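PDB 3BWT: protein PUF4 from Saccharomyces cerevisiae, which binds single-stranded messenger RNA through its Pumilio homology domain and takes part in regulating gene expression. Local coordinates for residues E45-Y50 and Y62-L67; S277-S282 and G316-T321; A194-L199 and H226-L231. All blocks are in the same frame, centred on the assembly; numbering follows the deposited sequence.

Contact 1 of 3, residues E45-Y50 and Y62-L67; sequences EETKDY and YLIQKL
Thr47 meets Leu67 and Ile64 where helix 37-47 packs against helix 60-70, near the N-terminal end of the right-handed α-helical solenoid of Pumilio repeats. Two glutamates precede it. Glu45 is tied to its own segment: its OE1 takes Lys48 NZ at 2.8 Å with the syn lone pair, forming a salt bridge within the segment. Glu46 uses both carboxylate oxygens to hold the backbone N atoms of Gly13 and Ile15, joining the segment to the chain at the start of helix 15-18. Thr47 alone points across, and it is buried. Its OG1 stands between the backbone N and the carbonyl carbon (chi1 79°), where it hydrogen-bonds to Ile43 O, so the hydroxyl is satisfied within its helix while lying against apolar partners. Leu54 of the intervening helix 51-55 touches both Thr47 and Ile64. Beyond Lys48, Tyr50 N bonds to Thr47 O at 2.9 Å as the chain turns, and the Tyr50 ring meets His16. Across the contact, Thr47 OG1 lies 4.2 Å from Ile64 CD1, and Leu67, sliding past the threonine in the opposite direction, places CD2 3.8 Å from OG1.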
ATOM      1  N   GLU A  45     -30.779   0.972  18.919  1.00 18.93           N
ATOM      2  CA  GLU A  45     -31.840   1.965  19.036  1.00 19.99           C
ATOM      3  C   GLU A  45     -31.385   3.260  19.710  1.00 19.43           C
ATOM      4  O   GLU A  45     -31.827   4.343  19.338  1.00 19.18           O
ATOM      5  CB  GLU A  45     -33.066   1.389  19.748  1.00 17.08           C
ATOM      6  CG  GLU A  45     -33.735   0.285  18.990  1.00 18.32           C
ATOM      7  CD  GLU A  45     -34.273   0.716  17.627  1.00 21.31           C
ATOM      8  OE1 GLU A  45     -34.328   1.935  17.355  1.00 17.98           O
ATOM      9  OE2 GLU A  45     -34.653  -0.182  16.831  1.00 20.71           O
ATOM     10  N   GLU A  46     -30.503   3.152  20.699  1.00 19.85           N
ATOM     11  CA  GLU A  46     -30.078   4.334  21.448  1.00 19.96           C
ATOM     12  C   GLU A  46     -28.845   5.052  20.893  1.00 19.29           C
ATOM     13  O   GLU A  46     -28.527   6.149  21.347  1.00 22.04           O
ATOM     14  CB  GLU A  46     -29.885   4.006  22.931  1.00 20.62           C
ATOM     15  CG  GLU A  46     -31.188   3.681  23.631  1.00 24.14           C
ATOM     16  CD  GLU A  46     -31.089   3.781  25.125  1.00 24.32           C
ATOM     17  OE1 GLU A  46     -30.653   4.843  25.609  1.00 26.91           O
ATOM     18  OE2 GLU A  46     -31.451   2.804  25.815  1.00 29.95           O
ATOM     19  N   THR A  47     -28.161   4.456  19.918  1.00 18.07           N
ATOM     20  CA  THR A  47     -26.982   5.096  19.340  1.00 18.10           C
ATOM     21  C   THR A  47     -27.084   5.372  17.838  1.00 18.74           C
ATOM     22  O   THR A  47     -26.234   6.050  17.282  1.00 18.64           O
ATOM     23  CB  THR A  47     -25.690   4.294  19.592  1.00 17.13           C
ATOM     24  OG1 THR A  47     -25.618   3.211  18.664  1.00 17.68           O
ATOM     25  CG2 THR A  47     -25.637   3.756  21.005  1.00 17.57           C
ATOM     26  N   LYS A  48     -28.114   4.863  17.177  1.00 18.86           N
ATOM     27  CA  LYS A  48     -28.223   5.050  15.735  1.00 18.98           C
ATOM     28  C   LYS A  48     -28.181   6.522  15.294  1.00 21.05           C
ATOM     29  O   LYS A  48     -27.595   6.865  14.266  1.00 23.24           O
ATOM     30  CB  LYS A  48     -29.468   4.353  15.184  1.00 19.39           C
ATOM     31  CG  LYS A  48     -30.778   4.916  15.680  1.00 22.37           C
ATOM     32  CD  LYS A  48     -31.947   4.031  15.262  1.00 23.58           C
ATOM     33  CE  LYS A  48     -33.275   4.593  15.760  1.00 20.90           C
ATOM     34  NZ  LYS A  48     -34.399   3.801  15.208  1.00 25.56           N
ATOM     35  N   ASP A  49     -28.790   7.402  16.070  1.00 21.38           N
ATOM     36  CA  ASP A  49     -28.861   8.791  15.664  1.00 22.22           C
ATOM     37  C   ASP A  49     -27.520   9.496  15.790  1.00 25.67           C
ATOM     38  O   ASP A  49     -27.318  10.589  15.259  1.00 23.55           O
ATOM     39  CB  ASP A  49     -29.920   9.508  16.480  1.00 26.76           C
ATOM     40  CG  ASP A  49     -31.312   9.185  16.009  1.00 36.93           C
ATOM     41  OD1 ASP A  49     -31.542   9.250  14.779  1.00 39.12           O
ATOM     42  OD2 ASP A  49     -32.168   8.869  16.863  1.00 51.12           O
ATOM     43  N   TYR A  50     -26.599   8.854  16.490  1.00 23.48           N
ATOM     44  CA  TYR A  50     -25.327   9.469  16.792  1.00 21.96           C
ATOM     45  C   TYR A  50     -24.154   8.668  16.232  1.00 22.20           C
ATOM     46  O   TYR A  50     -23.031   8.804  16.702  1.00 21.45           O
ATOM     47  CB  TYR A  50     -25.209   9.623  18.305  1.00 23.82           C
ATOM     48  CG  TYR A  50     -26.428  10.272  18.902  1.00 27.18           C
ATOM     49  CD1 TYR A  50     -26.612  11.645  18.823  1.00 26.05           C
ATOM     50  CD2 TYR A  50     -27.413   9.511  19.518  1.00 32.46           C
ATOM     51  CE1 TYR A  50     -27.741  12.247  19.352  1.00 39.06           C
ATOM     52  CE2 TYR A  50     -28.551  10.108  20.058  1.00 31.57           C
ATOM     53  CZ  TYR A  50     -28.709  11.476  19.972  1.00 38.43           C
ATOM     54  OH  TYR A  50     -29.828  12.080  20.504  1.00 34.62           O
ATOM     55  N   TYR A  62     -14.864   2.080  18.744  1.00 21.75           N
ATOM     56  CA  TYR A  62     -14.670   0.640  18.977  1.00 24.23           C
ATOM     57  C   TYR A  62     -15.987  -0.059  19.265  1.00 19.96           C
ATOM     58  O   TYR A  62     -16.170  -1.222  18.914  1.00 21.76           O
ATOM     59  CB  TYR A  62     -13.682   0.371  20.110  1.00 19.40           C
ATOM     60  CG  TYR A  62     -12.274   0.778  19.787  1.00 25.74           C
ATOM     61  CD1 TYR A  62     -11.463  -0.022  18.993  1.00 23.95           C
ATOM     62  CD2 TYR A  62     -11.751   1.973  20.273  1.00 25.09           C
ATOM     63  CE1 TYR A  62     -10.161   0.360  18.691  1.00 25.13           C
ATOM     64  CE2 TYR A  62     -10.463   2.360  19.979  1.00 22.51           C
ATOM     65  CZ  TYR A  62      -9.668   1.555  19.191  1.00 27.49           C
ATOM     66  OH  TYR A  62      -8.379   1.957  18.907  1.00 28.89           O
ATOM     67  N   LEU A  63     -16.883   0.671  19.916  1.00 18.16           N
ATOM     68  CA  LEU A  63     -18.233   0.231  20.170  1.00 18.03           C
ATOM     69  C   LEU A  63     -18.984   0.014  18.862  1.00 20.54           C
ATOM     70  O   LEU A  63     -19.529  -1.065  18.626  1.00 20.05           O
ATOM     71  CB  LEU A  63     -18.950   1.278  21.003  1.00 18.14           C
ATOM     72  CG  LEU A  63     -20.389   1.010  21.417  1.00 18.22           C
ATOM     73  CD1 LEU A  63     -20.489  -0.265  22.236  1.00 18.51           C
ATOM     74  CD2 LEU A  63     -20.889   2.210  22.208  1.00 20.06           C
ATOM     75  N   ILE A  64     -19.016   1.034  18.012  1.00 19.37           N
ATOM     76  CA  ILE A  64     -19.696   0.903  16.728  1.00 19.57           C
ATOM     77  C   ILE A  64     -19.125  -0.255  15.905  1.00 19.18           C
ATOM     78  O   ILE A  64     -19.862  -0.967  15.232  1.00 18.92           O
ATOM     79  CB  ILE A  64     -19.656   2.218  15.917  1.00 22.96           C
ATOM     80  CG1 ILE A  64     -20.231   3.371  16.749  1.00 21.30           C
ATOM     81  CG2 ILE A  64     -20.428   2.071  14.605  1.00 17.76           C
ATOM     82  CD1 ILE A  64     -21.700   3.199  17.088  1.00 18.33           C
ATOM     83  N   GLN A  65     -17.810  -0.447  15.969  1.00 20.93           N
ATOM     84  CA  GLN A  65     -17.164  -1.577  15.307  1.00 18.52           C
ATOM     85  C   GLN A  65     -17.734  -2.883  15.824  1.00 20.53           C
ATOM     86  O   GLN A  65     -18.008  -3.804  15.053  1.00 20.16           O
ATOM     87  CB  GLN A  65     -15.662  -1.569  15.564  1.00 17.55           C
ATOM     88  CG  GLN A  65     -14.916  -0.483  14.832  1.00 19.74           C
ATOM     89  CD  GLN A  65     -13.432  -0.703  14.849  1.00 19.17           C
ATOM     90  OE1 GLN A  65     -12.935  -1.696  14.324  1.00 25.91           O
ATOM     91  NE2 GLN A  65     -12.705   0.226  15.447  1.00 22.90           N
ATOM     92  N   LYS A  66     -17.895  -2.961  17.141  1.00 18.90           N
ATOM     93  CA  LYS A  66     -18.420  -4.154  17.766  1.00 19.63           C
ATOM     94  C   LYS A  66     -19.895  -4.282  17.393  1.00 22.06           C
ATOM     95  O   LYS A  66     -20.371  -5.364  17.041  1.00 25.24           O
ATOM     96  CB  LYS A  66     -18.226  -4.076  19.277  1.00 19.83           C
ATOM     97  CG  LYS A  66     -18.600  -5.340  20.034  1.00 30.92           C
ATOM     98  CD  LYS A  66     -17.806  -6.547  19.552  1.00 38.49           C
ATOM     99  CE  LYS A  66     -18.382  -7.844  20.114  1.00 28.15           C
ATOM    100  NZ  LYS A  66     -18.140  -8.995  19.199  1.00 37.03           N
ATOM    101  N   LEU A  67     -20.601  -3.158  17.444  1.00 23.16           N
ATOM    102  CA  LEU A  67     -22.019  -3.100  17.101  1.00 21.35           C
ATOM    103  C   LEU A  67     -22.255  -3.579  15.684  1.00 20.38           C
ATOM    104  O   LEU A  67     -23.185  -4.333  15.426  1.00 20.45           O
ATOM    105  CB  LEU A  67     -22.554  -1.673  17.251  1.00 19.52           C
ATOM    106  CG  LEU A  67     -24.071  -1.539  17.148  1.00 19.31           C
ATOM    107  CD1 LEU A  67     -24.745  -2.232  18.309  1.00 18.86           C
ATOM    108  CD2 LEU A  67     -24.483  -0.089  17.089  1.00 18.73           C
TER

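Contact 2 of 3, residues S277-S282 and G316-T321; sequences SLLNDS and GPIRNT
Ile318 sets its CD1 against Leu279 and Asn280, joining the end of helix 256-279 to the loop before helix 322-328 at the C-terminal end of the Pumilio solenoid. The isoleucine supplies the larger part of the interface. Its ethyl arm is extended (chi2 170°), and it comes to Leu279 tip to tip, CD1 to CD2 at 3.7 Å. Asn280 instead crosses Ile318 at about a right angle. Its amide lies beside the same methyl, with OD1 3.8 Å and ND2 3.9 Å from Ile318 CD1, and OD1 also lies 4.1 Å from Ile318 CG1. No hydrogen bond joins the two segments, and the contact is one of van der Waals packing, buried at the leucine and exposed at the asparagine.

The next shell explains how the two ends are placed. Leu279, with CG turned anti to its backbone nitrogen (chi1 172°), is received by Asn285 and Leu288 of helix 284-298, by Leu313 and Leu314 of the loop, and by Ile327 of helix 322-328, so Ile318 is one of several neighbours, mostly apolar, around this leucine. Asn280 ND2 makes a weak hydrogen bond back to Gln276 O. On the loop side, residues 317-319 have helical backbone angles and form a turn, with Asn320 N bonded to Pro317 O at 2.9 Å and Thr321 N to Ile318 O at 3.2 Å. Arg319 reaches back through NH1 to Leu314 O and rests on Ile328, linking the turn to the chain on both of its sides. Past Asn280, Asp281 N bonds to Leu278 O at 3.0 Å as the chain leaves helix 256-279, and Asp281 OD2 then accepts the backbone N atoms of both Tyr283 and Gly284 at the start of helix 284-298.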
ATOM      1  N   SER A 277      31.968   5.037 -11.576  1.00 20.77           N
ATOM      2  CA  SER A 277      30.941   5.924 -11.065  1.00 27.73           C
ATOM      3  C   SER A 277      30.116   5.220  -9.988  1.00 27.18           C
ATOM      4  O   SER A 277      29.852   5.791  -8.928  1.00 25.18           O
ATOM      5  CB  SER A 277      30.051   6.431 -12.199  1.00 25.64           C
ATOM      6  OG  SER A 277      30.811   7.222 -13.097  1.00 33.18           O
ATOM      7  N   LEU A 278      29.725   3.978 -10.253  1.00 20.34           N
ATOM      8  CA  LEU A 278      28.993   3.196  -9.265  1.00 23.03           C
ATOM      9  C   LEU A 278      29.826   2.957  -8.011  1.00 25.76           C
ATOM     10  O   LEU A 278      29.389   3.251  -6.898  1.00 33.25           O
ATOM     11  CB  LEU A 278      28.547   1.860  -9.844  1.00 24.78           C
ATOM     12  CG  LEU A 278      27.193   1.758 -10.538  1.00 20.23           C
ATOM     13  CD1 LEU A 278      26.923   2.964 -11.397  1.00 21.55           C
ATOM     14  CD2 LEU A 278      27.165   0.487 -11.360  1.00 19.02           C
ATOM     15  N   LEU A 279      31.020   2.406  -8.191  1.00 25.31           N
ATOM     16  CA  LEU A 279      31.904   2.144  -7.066  1.00 25.66           C
ATOM     17  C   LEU A 279      31.982   3.350  -6.141  1.00 27.45           C
ATOM     18  O   LEU A 279      32.130   3.197  -4.928  1.00 26.40           O
ATOM     19  CB  LEU A 279      33.309   1.798  -7.558  1.00 28.84           C
ATOM     20  CG  LEU A 279      34.382   1.696  -6.469  1.00 26.04           C
ATOM     21  CD1 LEU A 279      34.015   0.613  -5.475  1.00 24.85           C
ATOM     22  CD2 LEU A 279      35.744   1.414  -7.075  1.00 24.54           C
ATOM     23  N   ASN A 280      31.870   4.545  -6.718  1.00 26.83           N
ATOM     24  CA  ASN A 280      32.174   5.782  -5.993  1.00 30.86           C
ATOM     25  C   ASN A 280      30.964   6.610  -5.580  1.00 28.59           C
ATOM     26  O   ASN A 280      31.093   7.710  -5.040  1.00 24.08           O
ATOM     27  CB  ASN A 280      33.152   6.642  -6.796  1.00 26.54           C
ATOM     28  CG  ASN A 280      34.593   6.342  -6.455  1.00 30.99           C
ATOM     29  OD1 ASN A 280      35.016   6.490  -5.302  1.00 27.24           O
ATOM     30  ND2 ASN A 280      35.359   5.912  -7.453  1.00 32.19           N
ATOM     31  N   ASP A 281      29.785   6.063  -5.820  1.00 27.92           N
ATOM     32  CA  ASP A 281      28.562   6.784  -5.545  1.00 23.51           C
ATOM     33  C   ASP A 281      27.884   6.303  -4.265  1.00 23.75           C
ATOM     34  O   ASP A 281      27.921   5.118  -3.927  1.00 23.76           O
ATOM     35  CB  ASP A 281      27.608   6.666  -6.729  1.00 23.42           C
ATOM     36  CG  ASP A 281      26.407   7.550  -6.579  1.00 23.84           C
ATOM     37  OD1 ASP A 281      26.534   8.759  -6.859  1.00 29.10           O
ATOM     38  OD2 ASP A 281      25.344   7.040  -6.169  1.00 21.94           O
ATOM     39  N   SER A 282      27.267   7.247  -3.559  1.00 27.77           N
ATOM     40  CA  SER A 282      26.525   6.958  -2.340  1.00 23.94           C
ATOM     41  C   SER A 282      25.467   5.882  -2.574  1.00 29.67           C
ATOM     42  O   SER A 282      25.115   5.148  -1.648  1.00 28.79           O
ATOM     43  CB  SER A 282      25.861   8.231  -1.810  1.00 24.95           C
ATOM     44  OG  SER A 282      26.784   9.050  -1.104  1.00 27.72           O
ATOM     45  N   GLY A 316      44.322   1.940  -2.896  1.00 66.11           N
ATOM     46  CA  GLY A 316      44.547   3.165  -2.156  1.00 67.82           C
ATOM     47  C   GLY A 316      43.400   3.494  -1.223  1.00 71.96           C
ATOM     48  O   GLY A 316      43.000   2.657  -0.404  1.00 60.81           O
ATOM     49  N   PRO A 317      42.859   4.717  -1.354  1.00 75.99           N
ATOM     50  CA  PRO A 317      41.824   5.295  -0.485  1.00 62.60           C
ATOM     51  C   PRO A 317      40.592   4.404  -0.352  1.00 49.08           C
ATOM     52  O   PRO A 317      40.251   4.000   0.760  1.00 43.17           O
ATOM     53  CB  PRO A 317      41.447   6.595  -1.207  1.00 60.80           C
ATOM     54  CG  PRO A 317      42.643   6.936  -2.030  1.00 53.52           C
ATOM     55  CD  PRO A 317      43.219   5.622  -2.460  1.00 63.36           C
ATOM     56  N   ILE A 318      39.943   4.106  -1.473  1.00 48.33           N
ATOM     57  CA  ILE A 318      38.697   3.356  -1.470  1.00 34.88           C
ATOM     58  C   ILE A 318      38.822   2.106  -0.612  1.00 38.73           C
ATOM     59  O   ILE A 318      37.870   1.697   0.050  1.00 38.61           O
ATOM     60  CB  ILE A 318      38.294   2.939  -2.892  1.00 42.84           C
ATOM     61  CG1 ILE A 318      38.013   4.177  -3.745  1.00 64.14           C
ATOM     62  CG2 ILE A 318      37.097   1.979  -2.863  1.00 23.88           C
ATOM     63  CD1 ILE A 318      37.839   3.880  -5.219  1.00 70.89           C
ATOM     64  N   ARG A 319      40.005   1.508  -0.613  1.00 38.69           N
ATOM     65  CA  ARG A 319      40.212   0.238   0.075  1.00 41.54           C
ATOM     66  C   ARG A 319      39.952   0.297   1.576  1.00 36.72           C
ATOM     67  O   ARG A 319      39.662  -0.723   2.209  1.00 36.69           O
ATOM     68  CB  ARG A 319      41.621  -0.289  -0.191  1.00 52.66           C
ATOM     69  CG  ARG A 319      41.780  -0.944  -1.551  1.00 45.96           C
ATOM     70  CD  ARG A 319      42.949  -1.912  -1.546  1.00 56.11           C
ATOM     71  NE  ARG A 319      42.657  -3.130  -0.792  1.00 57.49           N
ATOM     72  CZ  ARG A 319      42.329  -4.292  -1.351  1.00 54.10           C
ATOM     73  NH1 ARG A 319      42.250  -4.394  -2.670  1.00 45.97           N
ATOM     74  NH2 ARG A 319      42.081  -5.352  -0.592  1.00 42.74           N
ATOM     75  N   ASN A 320      40.052   1.492   2.141  1.00 42.25           N
ATOM     76  CA  ASN A 320      39.960   1.660   3.586  1.00 45.96           C
ATOM     77  C   ASN A 320      38.634   2.276   4.016  1.00 47.70           C
ATOM     78  O   ASN A 320      38.301   2.311   5.205  1.00 47.96           O
ATOM     79  CB  ASN A 320      41.150   2.480   4.096  1.00 44.56           C
ATOM     80  CG  ASN A 320      42.477   1.755   3.904  1.00 59.70           C
ATOM     81  OD1 ASN A 320      42.661   0.631   4.382  1.00 61.65           O
ATOM     82  ND2 ASN A 320      43.404   2.392   3.190  1.00 45.62           N
ATOM     83  N   THR A 321      37.876   2.748   3.034  1.00 35.07           N
ATOM     84  CA  THR A 321      36.549   3.269   3.287  1.00 30.63           C
ATOM     85  C   THR A 321      35.564   2.114   3.425  1.00 35.46           C
ATOM     86  O   THR A 321      35.785   1.032   2.881  1.00 33.20           O
ATOM     87  CB  THR A 321      36.098   4.203   2.159  1.00 36.11           C
ATOM     88  OG1 THR A 321      35.914   3.450   0.952  1.00 32.09           O
ATOM     89  CG2 THR A 321      37.143   5.284   1.924  1.00 33.58           C
TER

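Contact 3 of 3, residues A194-L199 and H226-L231; sequences ALVDKL and HKIVHL
The two methyls of Val196 divide between two residues of helix 224-232: CG1 goes to Leu231 and CG2 to Ile228. Val196 points toward that helix, and its rotation (chi1 84°) puts CG1 between the backbone nitrogen and the carbonyl carbon while CG2 stands opposite the nitrogen, fanning the branches over successive turns of the opposing helix. The side chains of Val196 and Leu231 cross obliquely. CG1 of the valine sits 3.7 Å from Leu231 CD1 and 4.0 Å from Leu231 CB, so it lies along the flank of the leucine as well as against one of its methyls. Ile228 is approached more loosely through its short branch, its CG2 lying 4.2 Å from Val196 CG2.

These apolar contacts grade from inside to outside. Val196 and Ile228 are buried, and Val209 of helix 205-219 touches both of them, whereas Leu231 lies at the exposed border. Leu193, at the end of helix 182-193, packs on Ile228 and Leu231 from the preceding part of the chain. No hydrogen bond crosses between the segments; Val196 O instead receives Thr200 OG1 within its own helix. A short helix and a later helix packing together against the longer one between them is typical of the stacked three-helix repeats of the Pumilio α-solenoid; the contact lies in the sixth repeat and, at Leu231, reaches the first residue of the seventh.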
ATOM      1  N   ALA A 194       3.240   4.738 -19.171  1.00 26.62           N
ATOM      2  CA  ALA A 194       3.396   6.007 -19.860  1.00 22.47           C
ATOM      3  C   ALA A 194       4.110   7.039 -18.979  1.00 20.85           C
ATOM      4  O   ALA A 194       4.518   8.092 -19.460  1.00 23.00           O
ATOM      5  CB  ALA A 194       2.040   6.524 -20.289  1.00 20.37           C
ATOM      6  N   LEU A 195       4.262   6.737 -17.694  1.00 19.86           N
ATOM      7  CA  LEU A 195       4.829   7.695 -16.749  1.00 20.16           C
ATOM      8  C   LEU A 195       6.057   7.134 -16.043  1.00 25.51           C
ATOM      9  O   LEU A 195       6.521   7.698 -15.045  1.00 28.07           O
ATOM     10  CB  LEU A 195       3.791   8.095 -15.700  1.00 19.04           C
ATOM     11  CG  LEU A 195       2.524   8.799 -16.188  1.00 20.38           C
ATOM     12  CD1 LEU A 195       1.409   8.769 -15.134  1.00 17.20           C
ATOM     13  CD2 LEU A 195       2.854  10.220 -16.622  1.00 18.30           C
ATOM     14  N   VAL A 196       6.586   6.029 -16.557  1.00 19.22           N
ATOM     15  CA  VAL A 196       7.671   5.335 -15.874  1.00 23.05           C
ATOM     16  C   VAL A 196       8.910   6.204 -15.621  1.00 21.11           C
ATOM     17  O   VAL A 196       9.598   6.032 -14.611  1.00 19.94           O
ATOM     18  CB  VAL A 196       8.061   4.014 -16.588  1.00 25.46           C
ATOM     19  CG1 VAL A 196       9.044   4.282 -17.725  1.00 19.93           C
ATOM     20  CG2 VAL A 196       8.644   3.041 -15.584  1.00 19.01           C
ATOM     21  N   ASP A 197       9.192   7.136 -16.526  1.00 22.85           N
ATOM     22  CA  ASP A 197      10.327   8.037 -16.335  1.00 27.42           C
ATOM     23  C   ASP A 197      10.183   8.831 -15.021  1.00 26.71           C
ATOM     24  O   ASP A 197      11.043   8.759 -14.134  1.00 24.40           O
ATOM     25  CB  ASP A 197      10.474   8.988 -17.527  1.00 27.16           C
ATOM     26  CG  ASP A 197      11.077   8.315 -18.760  1.00 37.65           C
ATOM     27  OD1 ASP A 197      11.252   7.078 -18.763  1.00 36.34           O
ATOM     28  OD2 ASP A 197      11.379   9.034 -19.739  1.00 43.86           O
ATOM     29  N   LYS A 198       9.079   9.567 -14.904  1.00 23.03           N
ATOM     30  CA  LYS A 198       8.790  10.377 -13.721  1.00 24.13           C
ATOM     31  C   LYS A 198       8.754   9.561 -12.431  1.00 22.08           C
ATOM     32  O   LYS A 198       9.360   9.941 -11.427  1.00 20.11           O
ATOM     33  CB  LYS A 198       7.452  11.112 -13.889  1.00 33.64           C
ATOM     34  CG  LYS A 198       7.472  12.224 -14.933  1.00 62.50           C
ATOM     35  CD  LYS A 198       6.599  13.409 -14.516  1.00 61.42           C
ATOM     36  CE  LYS A 198       6.877  14.628 -15.389  1.00 73.81           C
ATOM     37  NZ  LYS A 198       6.494  15.905 -14.723  1.00 81.19           N
ATOM     38  N   LEU A 199       8.024   8.451 -12.462  1.00 20.66           N
ATOM     39  CA  LEU A 199       7.819   7.617 -11.283  1.00 19.79           C
ATOM     40  C   LEU A 199       9.113   7.049 -10.720  1.00 17.65           C
ATOM     41  O   LEU A 199       9.278   6.918  -9.520  1.00 17.40           O
ATOM     42  CB  LEU A 199       6.883   6.460 -11.627  1.00 20.62           C
ATOM     43  CG  LEU A 199       5.494   6.800 -12.139  1.00 18.54           C
ATOM     44  CD1 LEU A 199       4.783   5.523 -12.479  1.00 21.31           C
ATOM     45  CD2 LEU A 199       4.740   7.564 -11.083  1.00 19.40           C
ATOM     46  N   HIS A 226       8.854  -6.542 -18.585  1.00 28.31           N
ATOM     47  CA  HIS A 226       9.665  -6.420 -19.788  1.00 25.76           C
ATOM     48  C   HIS A 226       9.562  -5.026 -20.388  1.00 25.23           C
ATOM     49  O   HIS A 226      10.555  -4.470 -20.858  1.00 27.34           O
ATOM     50  CB  HIS A 226       9.286  -7.486 -20.823  1.00 20.68           C
ATOM     51  CG  HIS A 226       9.695  -8.874 -20.437  1.00 25.79           C
ATOM     52  ND1 HIS A 226       8.789  -9.901 -20.274  1.00 26.32           N
ATOM     53  CD2 HIS A 226      10.915  -9.405 -20.177  1.00 23.43           C
ATOM     54  CE1 HIS A 226       9.432 -11.004 -19.934  1.00 26.44           C
ATOM     55  NE2 HIS A 226      10.724 -10.731 -19.866  1.00 24.25           N
ATOM     56  N   LYS A 227       8.366  -4.452 -20.369  1.00 25.34           N
ATOM     57  CA  LYS A 227       8.182  -3.119 -20.940  1.00 29.17           C
ATOM     58  C   LYS A 227       8.906  -2.028 -20.127  1.00 27.02           C
ATOM     59  O   LYS A 227       9.451  -1.074 -20.692  1.00 24.60           O
ATOM     60  CB  LYS A 227       6.696  -2.812 -21.108  1.00 25.14           C
ATOM     61  CG  LYS A 227       6.011  -3.685 -22.158  1.00 24.20           C
ATOM     62  CD  LYS A 227       4.530  -3.328 -22.298  1.00 31.69           C
ATOM     63  CE  LYS A 227       3.814  -4.199 -23.333  1.00 22.79           C
ATOM     64  NZ  LYS A 227       2.377  -3.874 -23.473  1.00 20.53           N
ATOM     65  N   ILE A 228       8.927  -2.190 -18.805  1.00 24.13           N
ATOM     66  CA  ILE A 228       9.665  -1.289 -17.928  1.00 22.12           C
ATOM     67  C   ILE A 228      11.157  -1.398 -18.193  1.00 28.33           C
ATOM     68  O   ILE A 228      11.833  -0.395 -18.423  1.00 29.54           O
ATOM     69  CB  ILE A 228       9.433  -1.617 -16.444  1.00 21.36           C
ATOM     70  CG1 ILE A 228       7.988  -1.336 -16.040  1.00 19.02           C
ATOM     71  CG2 ILE A 228      10.388  -0.825 -15.570  1.00 18.55           C
ATOM     72  CD1 ILE A 228       7.647  -1.887 -14.689  1.00 17.99           C
ATOM     73  N   VAL A 229      11.674  -2.622 -18.145  1.00 26.88           N
ATOM     74  CA  VAL A 229      13.090  -2.841 -18.385  1.00 27.40           C
ATOM     75  C   VAL A 229      13.507  -2.204 -19.701  1.00 28.21           C
ATOM     76  O   VAL A 229      14.517  -1.499 -19.768  1.00 36.16           O
ATOM     77  CB  VAL A 229      13.442  -4.326 -18.389  1.00 26.11           C
ATOM     78  CG1 VAL A 229      14.900  -4.519 -18.758  1.00 22.62           C
ATOM     79  CG2 VAL A 229      13.166  -4.921 -17.020  1.00 32.84           C
ATOM     80  N   HIS A 230      12.712  -2.431 -20.738  1.00 23.88           N
ATOM     81  CA  HIS A 230      12.988  -1.842 -22.041  1.00 24.13           C
ATOM     82  C   HIS A 230      13.136  -0.318 -22.007  1.00 25.22           C
ATOM     83  O   HIS A 230      13.923   0.249 -22.758  1.00 26.30           O
ATOM     84  CB  HIS A 230      11.915  -2.240 -23.056  1.00 24.83           C
ATOM     85  CG  HIS A 230      12.088  -1.584 -24.391  1.00 36.25           C
ATOM     86  ND1 HIS A 230      13.036  -1.996 -25.305  1.00 32.18           N
ATOM     87  CD2 HIS A 230      11.450  -0.534 -24.958  1.00 40.19           C
ATOM     88  CE1 HIS A 230      12.972  -1.228 -26.377  1.00 31.85           C
ATOM     89  NE2 HIS A 230      12.018  -0.333 -26.192  1.00 36.38           N
ATOM     90  N   LEU A 231      12.375   0.348 -21.146  1.00 30.96           N
ATOM     91  CA  LEU A 231      12.408   1.813 -21.082  1.00 29.85           C
ATOM     92  C   LEU A 231      13.540   2.359 -20.217  1.00 27.71           C
ATOM     93  O   LEU A 231      14.085   3.418 -20.509  1.00 41.51           O
ATOM     94  CB  LEU A 231      11.062   2.373 -20.601  1.00 28.27           C
ATOM     95  CG  LEU A 231       9.914   2.341 -21.610  1.00 27.72           C
ATOM     96  CD1 LEU A 231       8.557   2.518 -20.940  1.00 24.03           C
ATOM     97  CD2 LEU A 231      10.130   3.400 -22.666  1.00 31.39           C
TER

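Overall arrangement
The three contacts mark stations along one curved solenoid and come in the chain order contact 1, contact 3, contact 2. Contact 1 belongs to the N-terminal end and contact 2 to the C-terminal end, their centres about 62 Å apart and on opposite sides of the centre of the chain. Contact 3 lies between, about 48 Å from contact 1 and 30 Å from contact 2, centre to centre. None touches another; even contacts 2 and 3 keep about 15 Å between nearest atoms. Contacts 1 and 3 pack helix against helix, whereas contact 2 sets a helix end against a loop. In PUF proteins RNA generally runs along the concave face of such a solenoid.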